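Thymine dioxygenase (PDB 5C3Q) is a 2-oxoglutarate-dependent thymine 7-hydroxylase that binds a metal ion, 2-oxoglutarate and thymine, and probably oxidises the methyl group of its pyrimidine substrate. Local coordinates at residues Lys69-Pro74 against Ile119-Glu124; Ala256-Ala261 against Ile268-His273. All coordinates share one frame; numbering follows the deposited sequence.

Contact 1: residues Lys69-Pro74 against Ile119-Glu124; sequences KFFKLP and IKESYE. With EDO (1,2-ethanediol), chain I.
F70 and F71 of helix 57-71 pack against E121 and Y123 of strand 121-125 in a buried, largely aromatic contact between a helix and the large sheet, with no hydrogen bond across it. F70 reaches out with its CG anti to the backbone N (chi1 173°) and lies over one face of Y123; F70 CZ comes to 3.4 Å from Y123 CD1. The ring centroids are 4.4 Å apart and the rings meet obliquely, planes at 37°. F71, its CG anti to the carbonyl carbon (chi1 -70°), slides past E121 in the opposite direction: F71 CD1 touches E121 CD at 3.4 Å and E121 CG at 3.5 Å. Further along the strand the edge of F71 faces backbone, with F71 CZ 3.8 Å from Y123 N. The two phenylalanines also brace each other, as F70 CD2 sits over the centre of the F71 ring. Between E121 and Y123, S122 points away from the helix, its side chain about 4 Å from that of R192 at the nearest atoms. E124 makes a salt bridge with R192 and accepts a hydrogen bond (O1 to E124 OE2 2.8 Å) from an ethanediol, probably from the crystallisation liquor, that R192 also binds. K78, which bonds F71 O as well, joins both sides of the contact. Its salt bridge to E121 OE1 and the hydrogen bonds of Y92 and H195 satisfy a carboxylate buried beside an aromatic ring, and the lysine would probably favour its ionised form.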
ATOM      1  N   LYS A  69       3.417  19.646  -1.894  1.00 32.22           N
ATOM      2  CA  LYS A  69       4.410  20.592  -2.405  1.00 32.97           C
ATOM      3  C   LYS A  69       5.290  19.977  -3.494  1.00 32.51           C
ATOM      4  O   LYS A  69       5.670  20.666  -4.439  1.00 32.95           O
ATOM      5  CB  LYS A  69       5.262  21.158  -1.265  1.00 33.73           C
ATOM      6  CG  LYS A  69       4.508  22.154  -0.397  1.00 34.93           C
ATOM      7  CD  LYS A  69       5.277  22.508   0.864  1.00 36.03           C
ATOM      8  CE  LYS A  69       4.472  23.443   1.753  1.00 37.16           C
ATOM      9  NZ  LYS A  69       5.321  24.071   2.802  1.00 38.31           N
ATOM     10  N   PHE A  70       5.604  18.687  -3.380  1.00 31.52           N
ATOM     11  CA  PHE A  70       6.361  18.016  -4.436  1.00 31.01           C
ATOM     12  C   PHE A  70       5.580  17.965  -5.744  1.00 30.92           C
ATOM     13  O   PHE A  70       6.123  18.254  -6.801  1.00 30.41           O
ATOM     14  CB  PHE A  70       6.758  16.590  -4.051  1.00 29.97           C
ATOM     15  CG  PHE A  70       7.388  15.825  -5.181  1.00 29.65           C
ATOM     16  CD1 PHE A  70       8.750  15.923  -5.429  1.00 30.10           C
ATOM     17  CD2 PHE A  70       6.613  15.036  -6.024  1.00 29.01           C
ATOM     18  CE1 PHE A  70       9.330  15.231  -6.480  1.00 30.00           C
ATOM     19  CE2 PHE A  70       7.186  14.344  -7.077  1.00 28.81           C
ATOM     20  CZ  PHE A  70       8.547  14.438  -7.303  1.00 29.36           C
ATOM     21  N   PHE A  71       4.312  17.569  -5.676  1.00 31.12           N
ATOM     22  CA  PHE A  71       3.527  17.376  -6.896  1.00 31.83           C
ATOM     23  C   PHE A  71       3.167  18.701  -7.577  1.00 34.32           C
ATOM     24  O   PHE A  71       2.851  18.720  -8.768  1.00 34.60           O
ATOM     25  CB  PHE A  71       2.296  16.505  -6.620  1.00 30.69           C
ATOM     26  CG  PHE A  71       2.640  15.063  -6.345  1.00 29.34           C
ATOM     27  CD1 PHE A  71       3.141  14.256  -7.360  1.00 28.64           C
ATOM     28  CD2 PHE A  71       2.492  14.521  -5.075  1.00 28.45           C
ATOM     29  CE1 PHE A  71       3.475  12.936  -7.119  1.00 27.91           C
ATOM     30  CE2 PHE A  71       2.818  13.195  -4.828  1.00 27.63           C
ATOM     31  CZ  PHE A  71       3.310  12.404  -5.849  1.00 27.26           C
ATOM     32  N   LYS A  72       3.247  19.800  -6.827  1.00 36.93           N
ATOM     33  CA  LYS A  72       3.097  21.150  -7.389  1.00 39.60           C
ATOM     34  C   LYS A  72       4.311  21.607  -8.207  1.00 40.55           C
ATOM     35  O   LYS A  72       4.234  22.613  -8.905  1.00 41.05           O
ATOM     36  CB  LYS A  72       2.817  22.169  -6.280  1.00 41.03           C
ATOM     37  CG  LYS A  72       1.378  22.158  -5.793  1.00 42.17           C
ATOM     38  CD  LYS A  72       1.177  23.113  -4.628  1.00 43.63           C
ATOM     39  CE  LYS A  72      -0.300  23.349  -4.357  1.00 44.49           C
ATOM     40  NZ  LYS A  72      -0.508  24.334  -3.262  1.00 45.77           N
ATOM     41  N   LEU A  73       5.428  20.887  -8.105  1.00 41.12           N
ATOM     42  CA  LEU A  73       6.591  21.132  -8.964  1.00 41.93           C
ATOM     43  C   LEU A  73       6.217  21.069 -10.445  1.00 42.29           C
ATOM     44  O   LEU A  73       5.304  20.331 -10.825  1.00 40.95           O
ATOM     45  CB  LEU A  73       7.708  20.109  -8.696  1.00 41.57           C
ATOM     46  CG  LEU A  73       9.034  20.506  -8.029  1.00 42.54           C
ATOM     47  CD1 LEU A  73       8.961  21.751  -7.154  1.00 43.52           C
ATOM     48  CD2 LEU A  73       9.573  19.321  -7.239  1.00 41.51           C
ATOM     49  N   PRO A  74       6.935  21.835 -11.287  1.00 43.59           N
ATOM     50  CA  PRO A  74       6.704  21.756 -12.729  1.00 44.25           C
ATOM     51  C   PRO A  74       7.093  20.391 -13.291  1.00 44.18           C
ATOM     52  O   PRO A  74       8.011  19.749 -12.776  1.00 43.64           O
ATOM     53  CB  PRO A  74       7.592  22.866 -13.304  1.00 45.18           C
ATOM     54  CG  PRO A  74       8.593  23.174 -12.249  1.00 45.40           C
ATOM     55  CD  PRO A  74       7.972  22.820 -10.933  1.00 44.60           C
ATOM     56  N   ILE A 119      -5.587   8.192 -13.799  1.00 32.20           N
ATOM     57  CA  ILE A 119      -5.365   9.622 -13.604  1.00 31.84           C
ATOM     58  C   ILE A 119      -4.689   9.823 -12.248  1.00 30.65           C
ATOM     59  O   ILE A 119      -5.336  10.141 -11.252  1.00 29.74           O
ATOM     60  CB  ILE A 119      -6.673  10.434 -13.692  1.00 32.39           C
ATOM     61  CG1 ILE A 119      -7.426  10.107 -14.986  1.00 33.37           C
ATOM     62  CG2 ILE A 119      -6.369  11.925 -13.645  1.00 32.84           C
ATOM     63  CD1 ILE A 119      -8.858  10.601 -15.004  1.00 33.94           C
ATOM     64  N   LYS A 120      -3.377   9.616 -12.226  1.00 30.21           N
ATOM     65  CA  LYS A 120      -2.601   9.677 -10.995  1.00 29.48           C
ATOM     66  C   LYS A 120      -1.138   9.984 -11.298  1.00 28.70           C
ATOM     67  O   LYS A 120      -0.682   9.821 -12.424  1.00 28.88           O
ATOM     68  CB  LYS A 120      -2.704   8.344 -10.238  1.00 29.78           C
ATOM     69  CG  LYS A 120      -2.001   7.169 -10.914  1.00 30.60           C
ATOM     70  CD  LYS A 120      -2.058   5.907 -10.065  1.00 31.17           C
ATOM     71  CE  LYS A 120      -1.264   4.777 -10.699  1.00 32.32           C
ATOM     72  NZ  LYS A 120      -1.180   3.590  -9.799  1.00 33.01           N
ATOM     73  N   GLU A 121      -0.412  10.444 -10.287  1.00 27.61           N
ATOM     74  CA  GLU A 121       1.042  10.512 -10.361  1.00 27.15           C
ATOM     75  C   GLU A 121       1.606  10.038  -9.032  1.00 25.74           C
ATOM     76  O   GLU A 121       0.920  10.075  -8.008  1.00 25.26           O
ATOM     77  CB  GLU A 121       1.535  11.923 -10.721  1.00 28.36           C
ATOM     78  CG  GLU A 121       0.989  13.038  -9.849  1.00 29.11           C
ATOM     79  CD  GLU A 121       1.445  14.424 -10.280  1.00 30.20           C
ATOM     80  OE1 GLU A 121       2.456  14.555 -11.005  1.00 30.83           O
ATOM     81  OE2 GLU A 121       0.795  15.404  -9.867  1.00 30.59           O
ATOM     82  N   SER A 122       2.844   9.563  -9.056  1.00 24.76           N
ATOM     83  CA  SER A 122       3.459   9.004  -7.862  1.00 23.91           C
ATOM     84  C   SER A 122       4.944   9.321  -7.778  1.00 23.98           C
ATOM     85  O   SER A 122       5.601   9.593  -8.783  1.00 23.80           O
ATOM     86  CB  SER A 122       3.243   7.490  -7.811  1.00 23.39           C
ATOM     87  OG  SER A 122       3.900   6.840  -8.881  1.00 23.87           O
ATOM     88  N   TYR A 123       5.452   9.298  -6.553  1.00 23.78           N
ATOM     89  CA  TYR A 123       6.868   9.449  -6.295  1.00 23.91           C
ATOM     90  C   TYR A 123       7.262   8.446  -5.218  1.00 23.42           C
ATOM     91  O   TYR A 123       6.712   8.458  -4.111  1.00 23.23           O
ATOM     92  CB  TYR A 123       7.175  10.877  -5.851  1.00 24.74           C
ATOM     93  CG  TYR A 123       8.637  11.108  -5.559  1.00 25.14           C
ATOM     94  CD1 TYR A 123       9.560  11.247  -6.593  1.00 25.62           C
ATOM     95  CD2 TYR A 123       9.100  11.182  -4.251  1.00 25.12           C
ATOM     96  CE1 TYR A 123      10.903  11.457  -6.330  1.00 26.19           C
ATOM     97  CE2 TYR A 123      10.439  11.391  -3.979  1.00 25.78           C
ATOM     98  CZ  TYR A 123      11.336  11.527  -5.019  1.00 26.19           C
ATOM     99  OH  TYR A 123      12.667  11.731  -4.739  1.00 27.24           O
ATOM    100  N   GLU A 124       8.221   7.585  -5.544  1.00 23.58           N
ATOM    101  CA  GLU A 124       8.606   6.486  -4.667  1.00 23.64           C
ATOM    102  C   GLU A 124      10.008   6.641  -4.072  1.00 24.04           C
ATOM    103  O   GLU A 124      10.975   6.964  -4.770  1.00 23.37           O
ATOM    104  CB  GLU A 124       8.460   5.171  -5.416  1.00 23.93           C
ATOM    105  CG  GLU A 124       6.991   4.805  -5.598  1.00 23.93           C
ATOM    106  CD  GLU A 124       6.753   3.750  -6.650  1.00 24.45           C
ATOM    107  OE1 GLU A 124       5.946   2.827  -6.388  1.00 24.76           O
ATOM    108  OE2 GLU A 124       7.351   3.847  -7.740  1.00 25.40           O
TER
HETATM  109  C1  EDO I 405       6.245   3.097 -10.560  1.00 42.02           C
HETATM  110  O1  EDO I 405       5.325   3.013  -9.468  1.00 40.80           O
HETATM  111  C2  EDO I 405       5.498   3.062 -11.886  1.00 41.97           C
HETATM  112  O2  EDO I 405       5.302   1.715 -12.328  1.00 43.13           O

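Contact 2: residues Ala256-Ala261 against Ile268-His273; sequences AGDLLA and IKSTVH. With NI (nickel (II) ion), chain E; EDO (1,2-ethanediol), chain H.
S270 OG makes the one direct hydrogen bond between 256-261 and 268-273, and it comes down on D258 OD1 from above the carboxylate plane, 37° out of it, at 2.7 Å. S270 holds OG anti to its own nitrogen (chi1 180°), which sets the hydroxyl against the start of helix 258-263, where G257 is the N-cap. The other carboxylate oxygen, D258 OD2, is taken by R330 in a salt bridge and by T217. Replacing D258 with an alanine would probably leave the S270 hydroxyl without its acceptor and the R330 charge without its mate. Beside this polar patch the packing is apolar: A256 CB presses on I268 CG2 at 3.5 Å, tighter than usual, and L260 CG rests on the same methyl. At the far end A261 CA makes a CH···O contact with I268 O (3.4 Å). Between A256 and T271 water 1 bridges the two segments, donating to A256 O and accepting from T271 N, 2.8 Å each. T271 O then receives H273 ND1 at 2.9 Å, in the carbonyl plane and only 9° out of the imidazole plane. That bond helps to fix the ring's rotation, with its other nitrogen turned to the metal, H273 NE2 lying 2.2 Å from nickel. H216 and D218 bind the same ion, and T217, the partner of D258, sits between them in sequence. The two histidines and one carboxylate form the facial triad of 2-oxoglutarate oxygenases with a double-stranded beta-helix, nickel here occupying the site where the family holds iron.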
ATOM      1  N   ALA A 256      -2.653  -6.858   3.828  1.00 19.16           N
ATOM      2  CA  ALA A 256      -1.610  -7.829   3.546  1.00 19.46           C
ATOM      3  C   ALA A 256      -1.353  -7.878   2.046  1.00 19.00           C
ATOM      4  O   ALA A 256      -2.271  -7.718   1.256  1.00 19.69           O
ATOM      5  CB  ALA A 256      -2.012  -9.199   4.057  1.00 19.82           C
ATOM      6  N   GLY A 257      -0.095  -8.083   1.665  1.00 18.65           N
ATOM      7  CA  GLY A 257       0.279  -8.255   0.270  1.00 18.21           C
ATOM      8  C   GLY A 257       0.467  -9.716  -0.119  1.00 18.26           C
ATOM      9  O   GLY A 257       0.376 -10.619   0.712  1.00 17.99           O
ATOM     10  N   ASP A 258       0.769  -9.938  -1.393  1.00 18.22           N
ATOM     11  CA  ASP A 258       0.834 -11.285  -1.951  1.00 18.61           C
ATOM     12  C   ASP A 258       1.917 -12.145  -1.330  1.00 18.99           C
ATOM     13  O   ASP A 258       1.739 -13.350  -1.195  1.00 19.30           O
ATOM     14  CB  ASP A 258       0.990 -11.220  -3.472  1.00 18.74           C
ATOM     15  CG  ASP A 258      -0.237 -10.636  -4.153  1.00 19.10           C
ATOM     16  OD1 ASP A 258      -1.324 -10.657  -3.525  1.00 18.88           O
ATOM     17  OD2 ASP A 258      -0.123 -10.160  -5.306  1.00 18.97           O
ATOM     18  N   LEU A 259       3.032 -11.534  -0.937  1.00 19.10           N
ATOM     19  CA  LEU A 259       4.118 -12.291  -0.337  1.00 19.53           C
ATOM     20  C   LEU A 259       3.702 -12.818   1.046  1.00 18.80           C
ATOM     21  O   LEU A 259       3.992 -13.966   1.386  1.00 18.56           O
ATOM     22  CB  LEU A 259       5.395 -11.438  -0.268  1.00 20.60           C
ATOM     23  CG  LEU A 259       6.773 -12.049  -0.553  1.00 22.39           C
ATOM     24  CD1 LEU A 259       6.764 -13.194  -1.561  1.00 23.05           C
ATOM     25  CD2 LEU A 259       7.719 -10.943  -1.019  1.00 22.89           C
ATOM     26  N   LEU A 260       3.001 -12.001   1.831  1.00 18.20           N
ATOM     27  CA  LEU A 260       2.504 -12.464   3.138  1.00 18.11           C
ATOM     28  C   LEU A 260       1.436 -13.551   2.977  1.00 17.79           C
ATOM     29  O   LEU A 260       1.432 -14.527   3.712  1.00 17.94           O
ATOM     30  CB  LEU A 260       1.969 -11.301   3.986  1.00 17.80           C
ATOM     31  CG  LEU A 260       1.436 -11.658   5.381  1.00 18.13           C
ATOM     32  CD1 LEU A 260       2.454 -12.440   6.203  1.00 18.60           C
ATOM     33  CD2 LEU A 260       1.026 -10.398   6.128  1.00 18.20           C
ATOM     34  N   ALA A 261       0.544 -13.381   2.008  1.00 17.89           N
ATOM     35  CA  ALA A 261      -0.450 -14.409   1.688  1.00 18.31           C
ATOM     36  C   ALA A 261       0.235 -15.754   1.465  1.00 18.96           C
ATOM     37  O   ALA A 261      -0.112 -16.759   2.084  1.00 18.87           O
ATOM     38  CB  ALA A 261      -1.242 -14.010   0.451  1.00 18.20           C
ATOM     39  N   ILE A 268      -3.585 -16.012   5.528  1.00 19.54           N
ATOM     40  CA  ILE A 268      -3.804 -14.572   5.429  1.00 19.38           C
ATOM     41  C   ILE A 268      -4.146 -14.204   3.984  1.00 19.59           C
ATOM     42  O   ILE A 268      -3.554 -14.744   3.048  1.00 19.58           O
ATOM     43  CB  ILE A 268      -2.574 -13.790   5.930  1.00 19.32           C
ATOM     44  CG1 ILE A 268      -2.511 -13.892   7.462  1.00 19.72           C
ATOM     45  CG2 ILE A 268      -2.638 -12.332   5.475  1.00 19.10           C
ATOM     46  CD1 ILE A 268      -1.233 -13.392   8.092  1.00 19.80           C
ATOM     47  N   LYS A 269      -5.106 -13.292   3.817  1.00 19.79           N
ATOM     48  CA  LYS A 269      -5.623 -12.921   2.498  1.00 20.13           C
ATOM     49  C   LYS A 269      -4.952 -11.663   1.960  1.00 19.33           C
ATOM     50  O   LYS A 269      -4.708 -10.722   2.710  1.00 19.24           O
ATOM     51  CB  LYS A 269      -7.140 -12.665   2.552  1.00 21.12           C
ATOM     52  CG  LYS A 269      -7.954 -13.689   3.324  1.00 22.34           C
ATOM     53  CD  LYS A 269      -7.891 -15.076   2.708  1.00 23.73           C
ATOM     54  CE  LYS A 269      -8.711 -16.058   3.533  1.00 24.75           C
ATOM     55  NZ  LYS A 269      -8.816 -17.398   2.910  1.00 25.99           N
ATOM     56  N   SER A 270      -4.656 -11.659   0.662  1.00 18.57           N
ATOM     57  CA  SER A 270      -4.250 -10.453  -0.047  1.00 18.05           C
ATOM     58  C   SER A 270      -5.380 -10.102  -1.000  1.00 17.59           C
ATOM     59  O   SER A 270      -5.652 -10.844  -1.939  1.00 17.53           O
ATOM     60  CB  SER A 270      -2.955 -10.666  -0.825  1.00 18.24           C
ATOM     61  OG  SER A 270      -2.602  -9.469  -1.507  1.00 18.58           O
ATOM     62  N   THR A 271      -6.032  -8.973  -0.752  1.00 17.18           N
ATOM     63  CA  THR A 271      -7.333  -8.681  -1.354  1.00 17.58           C
ATOM     64  C   THR A 271      -7.227  -7.617  -2.434  1.00 17.41           C
ATOM     65  O   THR A 271      -6.468  -6.649  -2.301  1.00 17.05           O
ATOM     66  CB  THR A 271      -8.324  -8.243  -0.260  1.00 17.79           C
ATOM     67  OG1 THR A 271      -8.375  -9.266   0.741  1.00 17.92           O
ATOM     68  CG2 THR A 271      -9.726  -8.018  -0.809  1.00 18.37           C
ATOM     69  N   VAL A 272      -8.006  -7.808  -3.496  1.00 17.65           N
ATOM     70  CA  VAL A 272      -8.010  -6.915  -4.644  1.00 17.52           C
ATOM     71  C   VAL A 272      -8.647  -5.592  -4.232  1.00 17.77           C
ATOM     72  O   VAL A 272      -9.672  -5.574  -3.548  1.00 17.75           O
ATOM     73  CB  VAL A 272      -8.780  -7.533  -5.833  1.00 18.04           C
ATOM     74  CG1 VAL A 272      -8.893  -6.555  -6.999  1.00 18.26           C
ATOM     75  CG2 VAL A 272      -8.103  -8.823  -6.297  1.00 18.05           C
ATOM     76  N   HIS A 273      -8.022  -4.493  -4.646  1.00 17.50           N
ATOM     77  CA  HIS A 273      -8.529  -3.159  -4.372  1.00 17.66           C
ATOM     78  C   HIS A 273      -8.199  -2.205  -5.519  1.00 18.01           C
ATOM     79  O   HIS A 273      -7.372  -2.508  -6.377  1.00 17.60           O
ATOM     80  CB  HIS A 273      -7.970  -2.634  -3.045  1.00 17.60           C
ATOM     81  CG  HIS A 273      -6.484  -2.721  -2.939  1.00 17.40           C
ATOM     82  ND1 HIS A 273      -5.813  -3.922  -2.832  1.00 17.63           N
ATOM     83  CD2 HIS A 273      -5.535  -1.758  -2.927  1.00 17.26           C
ATOM     84  CE1 HIS A 273      -4.515  -3.692  -2.762  1.00 17.25           C
ATOM     85  NE2 HIS A 273      -4.322  -2.388  -2.818  1.00 17.14           N
TER
HETATM   86 NI    NI E 401      -2.598  -1.161  -3.574  1.00 24.37          NI
HETATM   87  C1  EDO H 404     -11.797 -11.099   0.948  1.00 36.69           C
HETATM   88  O1  EDO H 404     -12.706 -11.721   0.033  1.00 37.86           O
HETATM   89  C2  EDO H 404     -10.512 -11.915   0.996  1.00 36.02           C
HETATM   90  O2  EDO H 404      -9.672 -11.591  -0.121  1.00 35.09           O
HETATM   91  O   HOH W   1      -5.026  -7.344   1.345  1.00 20.14           O
HETATM   92  O   HOH W   2      -2.169  -0.473  -1.520  1.00 27.76           O

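How the contacts relate
From the N terminus, the chain runs through helix 57-71 into a long excursion that includes helix 75-79, strand 91-93 and helix 106-114; contact 1 closes it when strand 121-125 comes back against the end of the helix. Contact 2 opens much later, as strand 251-256 ends, and closes a short loop, helix 258-263 and the turn after it, as the chain enters strand 273-275. The two lie in series, neither nesting nor crossing, on opposite sides of the chain's centre, with their centres 27 Å apart. Contact 1 fastens an N-terminal helix to the large mixed sheet; contact 2 links that sheet to the four-stranded one. The 2-oxoglutarate and metal site lies between them, contact 2 supplying H273 to it.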